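Local coordinates for protein putative NADPH-dependent oxidoreductase (Desulfitobacterium hafniense DCB-2, PDB 3DB2) that probably acts as an NADPH-dependent oxidoreductase of the GFO/IDH/MocA family, pairing a nucleotide-binding Rossmann domain with a second domain built on a large mixed sheet, at residues 145-157 against 182-194. Numbering follows the deposited sequence.
Sequences GEVSSIEAVFSNE and LGVHQIDNLQFLL
Leu182 lies over one face of the Phe154 ring, its CD2 3.9 Å from the ring centroid in a CH-pi contact only 12° off the normal. The same ring forms an offset edge-to-face pair with His185, the edge of Phe154 toward the face of His185 and the planes at 69°; Phe154 CE2 approaches His185 CD2 obliquely at 3.9 Å. Leu182 O sits in the plane of the His185 ring, at its edge. With CG anti to the backbone N (chi1 -164°), Phe154 drops its ring from strand 147-155 onto Leu182 and His185. Next along, the amide of Gln186 passes beside the Ala152 methyl, and its NE2 donates to Val153 O at 3.1 Å, reaching that carbonyl from well above its plane. A bend at chi2 turns the amide this way, while Asn189 ND2 gives a 3.0 Å bond to Gln186 OE1, so both ends of the amide are held. A leucine in place of Gln186 would probably leave Val153 O and Asn189 ND2 each short of one partner within this buried layer. Farther on, contact is purely apolar: the Ile150 and Leu190 side chains slide past each other in opposite directions, Ile150 CG2 3.6 Å from Leu190 CD2, and Ile150 meets Leu194 tip to tip. This is helix-on-sheet packing of the GFO/IDH/MocA C-terminal domain: helix 183-194 runs nearly antiparallel to strand 147-155, Gln186 also touches adjacent strand 240-247, and helix 324-343 packs against Ile187.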
loop_
_atom_site.group_PDB
_atom_site.type_symbol
_atom_site.label_atom_id
_atom_site.label_comp_id
_atom_site.label_asym_id
_atom_site.label_seq_id
_atom_site.Cartn_x
_atom_site.Cartn_y
_atom_site.Cartn_z
ATOM N N GLY C 145 -20.135 -0.332 2.765
ATOM C CA GLY C 145 -20.358 -1.658 2.236
ATOM C C GLY C 145 -19.381 -2.581 2.963
ATOM O O GLY C 145 -19.062 -2.229 4.113
ATOM N N GLU C 146 -18.957 -3.632 2.288
ATOM C CA GLU C 146 -18.031 -4.603 2.854
ATOM C C GLU C 146 -16.575 -4.274 2.496
ATOM O O GLU C 146 -16.259 -3.958 1.375
ATOM C CB GLU C 146 -18.263 -6.020 2.375
ATOM C CG GLU C 146 -19.623 -6.580 2.810
ATOM C CD GLU C 146 -19.656 -6.966 4.276
ATOM O OE1 GLU C 146 -18.580 -7.214 4.864
ATOM O OE2 GLU C 146 -20.756 -7.030 4.871
ATOM N N VAL C 147 -15.715 -4.402 3.491
ATOM C CA VAL C 147 -14.289 -4.168 3.285
ATOM C C VAL C 147 -13.588 -5.356 2.654
ATOM O O VAL C 147 -13.750 -6.506 3.062
ATOM C CB VAL C 147 -13.542 -3.912 4.603
ATOM C CG1 VAL C 147 -12.030 -3.798 4.272
ATOM C CG2 VAL C 147 -14.084 -2.689 5.297
ATOM N N SER C 148 -12.759 -5.075 1.661
ATOM C CA SER C 148 -11.940 -6.071 0.981
ATOM C C SER C 148 -10.507 -6.014 1.532
ATOM O O SER C 148 -9.983 -7.008 2.019
ATOM C CB SER C 148 -11.861 -5.878 -0.537
ATOM O OG SER C 148 -11.791 -4.518 -0.945
ATOM N N SER C 149 -9.939 -4.815 1.442
ATOM C CA SER C 149 -8.546 -4.623 1.857
ATOM C C SER C 149 -8.343 -3.249 2.513
ATOM O O SER C 149 -9.130 -2.324 2.372
ATOM C CB SER C 149 -7.610 -4.774 0.670
ATOM O OG SER C 149 -7.772 -3.777 -0.306
ATOM N N ILE C 150 -7.212 -3.148 3.231
ATOM C CA ILE C 150 -6.785 -1.916 3.864
ATOM C C ILE C 150 -5.292 -1.725 3.586
ATOM O O ILE C 150 -4.559 -2.692 3.527
ATOM C CB ILE C 150 -7.051 -1.895 5.373
ATOM C CG1 ILE C 150 -8.537 -1.854 5.717
ATOM C CG2 ILE C 150 -6.293 -0.747 6.053
ATOM C CD1 ILE C 150 -8.772 -2.039 7.204
ATOM N N GLU C 151 -4.875 -0.461 3.404
ATOM C CA GLU C 151 -3.460 -0.148 3.279
ATOM C C GLU C 151 -3.089 0.874 4.362
ATOM O O GLU C 151 -3.743 1.906 4.385
ATOM C CB GLU C 151 -3.107 0.448 1.913
ATOM C CG GLU C 151 -3.556 -0.457 0.784
ATOM C CD GLU C 151 -3.807 0.330 -0.496
ATOM O OE1 GLU C 151 -3.892 1.577 -0.469
ATOM O OE2 GLU C 151 -3.964 -0.358 -1.533
ATOM N N ALA C 152 -2.136 0.543 5.195
ATOM C CA ALA C 152 -1.737 1.379 6.322
ATOM C C ALA C 152 -0.265 1.734 6.153
ATOM O O ALA C 152 0.497 0.884 5.670
ATOM C CB ALA C 152 -1.960 0.663 7.639
ATOM N N VAL C 153 0.125 2.950 6.507
ATOM C CA VAL C 153 1.527 3.333 6.359
ATOM C C VAL C 153 1.935 4.120 7.603
ATOM O O VAL C 153 1.148 4.945 8.053
ATOM C CB VAL C 153 1.776 4.210 5.127
ATOM C CG1 VAL C 153 3.209 4.728 5.058
ATOM C CG2 VAL C 153 1.436 3.431 3.858
ATOM N N PHE C 154 3.130 3.863 8.112
ATOM C CA PHE C 154 3.651 4.723 9.186
ATOM C C PHE C 154 5.170 4.818 8.879
ATOM O O PHE C 154 5.896 3.847 8.888
ATOM C CB PHE C 154 3.327 4.238 10.560
ATOM C CG PHE C 154 3.504 5.258 11.697
ATOM C CD1 PHE C 154 4.086 6.484 11.501
ATOM C CD2 PHE C 154 3.063 4.913 12.976
ATOM C CE1 PHE C 154 4.258 7.426 12.518
ATOM C CE2 PHE C 154 3.222 5.824 14.006
ATOM C CZ PHE C 154 3.827 7.049 13.780
ATOM N N SER C 155 5.586 6.038 8.566
ATOM C CA SER C 155 6.965 6.304 8.211
ATOM C C SER C 155 7.452 7.651 8.753
ATOM O O SER C 155 6.685 8.582 9.032
ATOM C CB SER C 155 7.167 6.329 6.699
ATOM O OG SER C 155 6.601 7.503 6.136
ATOM N N ASN C 156 8.763 7.736 8.866
ATOM C CA ASN C 156 9.474 8.978 9.185
ATOM C C ASN C 156 10.943 8.766 8.825
ATOM O O ASN C 156 11.362 7.705 8.347
ATOM C CB ASN C 156 9.216 9.382 10.619
ATOM C CG ASN C 156 9.871 8.495 11.649
ATOM O OD1 ASN C 156 10.894 7.852 11.464
ATOM N ND2 ASN C 156 9.196 8.504 12.787
ATOM N N GLU C 157 11.749 9.803 9.018
ATOM C CA GLU C 157 13.111 9.777 8.488
ATOM C C GLU C 157 14.105 9.347 9.545
ATOM O O GLU C 157 15.318 9.573 9.388
ATOM C CB GLU C 157 13.352 11.196 7.960
ATOM C CG GLU C 157 13.566 12.144 9.110
ATOM C CD GLU C 157 12.345 12.851 9.658
ATOM O OE1 GLU C 157 11.202 12.362 9.529
ATOM O OE2 GLU C 157 12.561 13.944 10.246
ATOM N N LEU C 182 6.871 1.983 14.962
ATOM C CA LEU C 182 5.820 2.622 14.180
ATOM C C LEU C 182 4.737 1.588 13.897
ATOM O O LEU C 182 3.550 1.851 14.088
ATOM C CB LEU C 182 6.341 3.207 12.862
ATOM C CG LEU C 182 7.491 4.210 12.933
ATOM C CD1 LEU C 182 7.755 4.861 11.569
ATOM C CD2 LEU C 182 7.204 5.271 13.979
ATOM N N GLY C 183 5.087 0.410 13.438
ATOM C CA GLY C 183 4.106 -0.536 12.949
ATOM C C GLY C 183 3.120 -1.003 13.995
ATOM O O GLY C 183 1.986 -1.346 13.668
ATOM N N VAL C 184 3.530 -1.078 15.279
ATOM C CA VAL C 184 2.595 -1.664 16.254
ATOM C C VAL C 184 1.340 -0.832 16.389
ATOM O O VAL C 184 0.247 -1.301 16.704
ATOM C CB VAL C 184 3.333 -1.805 17.601
ATOM C CG1 VAL C 184 2.371 -2.051 18.752
ATOM C CG2 VAL C 184 4.324 -2.953 17.488
ATOM N N HIS C 185 1.478 0.483 16.135
ATOM C CA HIS C 185 0.325 1.383 16.130
ATOM C C HIS C 185 -0.685 0.963 15.057
ATOM O O HIS C 185 -1.874 0.782 15.344
ATOM C CB HIS C 185 0.712 2.817 15.834
ATOM C CG HIS C 185 1.459 3.565 16.881
ATOM N ND1 HIS C 185 0.841 4.380 17.803
ATOM C CD2 HIS C 185 2.786 3.625 17.137
ATOM C CE1 HIS C 185 1.761 4.908 18.581
ATOM N NE2 HIS C 185 2.945 4.473 18.198
ATOM N N GLN C 186 -0.145 0.808 13.845
ATOM C CA GLN C 186 -1.015 0.407 12.718
ATOM C C GLN C 186 -1.469 -1.033 12.807
ATOM O O GLN C 186 -2.624 -1.344 12.442
ATOM C CB GLN C 186 -0.319 0.694 11.378
ATOM C CG GLN C 186 -0.116 2.195 11.160
ATOM C CD GLN C 186 -1.373 2.935 10.741
ATOM O OE1 GLN C 186 -2.504 2.689 11.163
ATOM N NE2 GLN C 186 -1.154 3.924 9.894
ATOM N N ILE C 187 -0.634 -1.952 13.304
ATOM C CA ILE C 187 -1.089 -3.300 13.595
ATOM C C ILE C 187 -2.270 -3.333 14.546
ATOM O O ILE C 187 -3.271 -4.060 14.356
ATOM C CB ILE C 187 0.074 -4.155 14.142
ATOM C CG1 ILE C 187 1.145 -4.274 13.036
ATOM C CG2 ILE C 187 -0.401 -5.493 14.665
ATOM C CD1 ILE C 187 2.410 -4.920 13.536
ATOM N N ASP C 188 -2.227 -2.526 15.595
ATOM C CA ASP C 188 -3.371 -2.417 16.501
ATOM C C ASP C 188 -4.553 -1.791 15.757
ATOM O O ASP C 188 -5.663 -2.339 15.910
ATOM C CB ASP C 188 -3.034 -1.621 17.753
ATOM C CG ASP C 188 -4.220 -1.709 18.713
ATOM O OD1 ASP C 188 -4.448 -2.809 19.278
ATOM O OD2 ASP C 188 -4.897 -0.677 18.850
ATOM N N ASN C 189 -4.330 -0.722 14.996
ATOM C CA ASN C 189 -5.450 -0.163 14.238
ATOM C C ASN C 189 -6.085 -1.206 13.338
ATOM O O ASN C 189 -7.309 -1.261 13.223
ATOM C CB ASN C 189 -5.024 1.057 13.412
ATOM C CG ASN C 189 -4.748 2.245 14.318
ATOM O OD1 ASN C 189 -5.230 2.297 15.449
ATOM N ND2 ASN C 189 -3.980 3.182 13.778
ATOM N N LEU C 190 -5.285 -2.031 12.685
ATOM C CA LEU C 190 -5.779 -3.018 11.725
ATOM C C LEU C 190 -6.624 -4.100 12.374
ATOM O O LEU C 190 -7.656 -4.526 11.867
ATOM C CB LEU C 190 -4.594 -3.667 10.993
ATOM C CG LEU C 190 -3.941 -2.756 9.936
ATOM C CD1 LEU C 190 -2.590 -3.301 9.491
ATOM C CD2 LEU C 190 -4.877 -2.606 8.752
ATOM N N GLN C 191 -6.207 -4.590 13.543
ATOM C CA GLN C 191 -6.999 -5.628 14.210
ATOM C C GLN C 191 -8.167 -5.016 14.964
ATOM O O GLN C 191 -9.186 -5.672 15.160
ATOM C CB GLN C 191 -6.055 -6.454 15.082
ATOM C CG GLN C 191 -5.050 -7.245 14.236
ATOM C CD GLN C 191 -4.204 -8.236 15.026
ATOM O OE1 GLN C 191 -4.258 -9.448 14.858
ATOM N NE2 GLN C 191 -3.340 -7.745 15.915
ATOM N N PHE C 192 -8.078 -3.754 15.375
ATOM C CA PHE C 192 -9.236 -3.032 15.894
ATOM C C PHE C 192 -10.338 -2.917 14.843
ATOM O O PHE C 192 -11.533 -3.157 15.045
ATOM C CB PHE C 192 -8.807 -1.643 16.342
ATOM C CG PHE C 192 -9.931 -0.656 16.566
ATOM C CD1 PHE C 192 -10.851 -0.915 17.578
ATOM C CD2 PHE C 192 -10.063 0.498 15.810
ATOM C CE1 PHE C 192 -11.886 -0.031 17.805
ATOM C CE2 PHE C 192 -11.115 1.372 16.016
ATOM C CZ PHE C 192 -12.023 1.089 17.025
ATOM N N LEU C 193 -9.925 -2.540 13.630
ATOM C CA LEU C 193 -10.868 -2.327 12.536
ATOM C C LEU C 193 -11.425 -3.634 11.979
ATOM O O LEU C 193 -12.644 -3.692 11.746
ATOM C CB LEU C 193 -10.182 -1.520 11.442
ATOM C CG LEU C 193 -9.787 -0.075 11.734
ATOM C CD1 LEU C 193 -9.175 0.555 10.481
ATOM C CD2 LEU C 193 -10.994 0.719 12.230
ATOM N N LEU C 194 -10.576 -4.632 11.787
ATOM C CA LEU C 194 -10.957 -5.866 11.110
ATOM C C LEU C 194 -10.864 -7.178 11.879
ATOM O O LEU C 194 -11.210 -8.228 11.295
ATOM C CB LEU C 194 -10.053 -6.048 9.874
ATOM C CG LEU C 194 -10.129 -4.977 8.796
ATOM C CD1 LEU C 194 -9.560 -5.518 7.505
ATOM C CD2 LEU C 194 -11.559 -4.495 8.602
#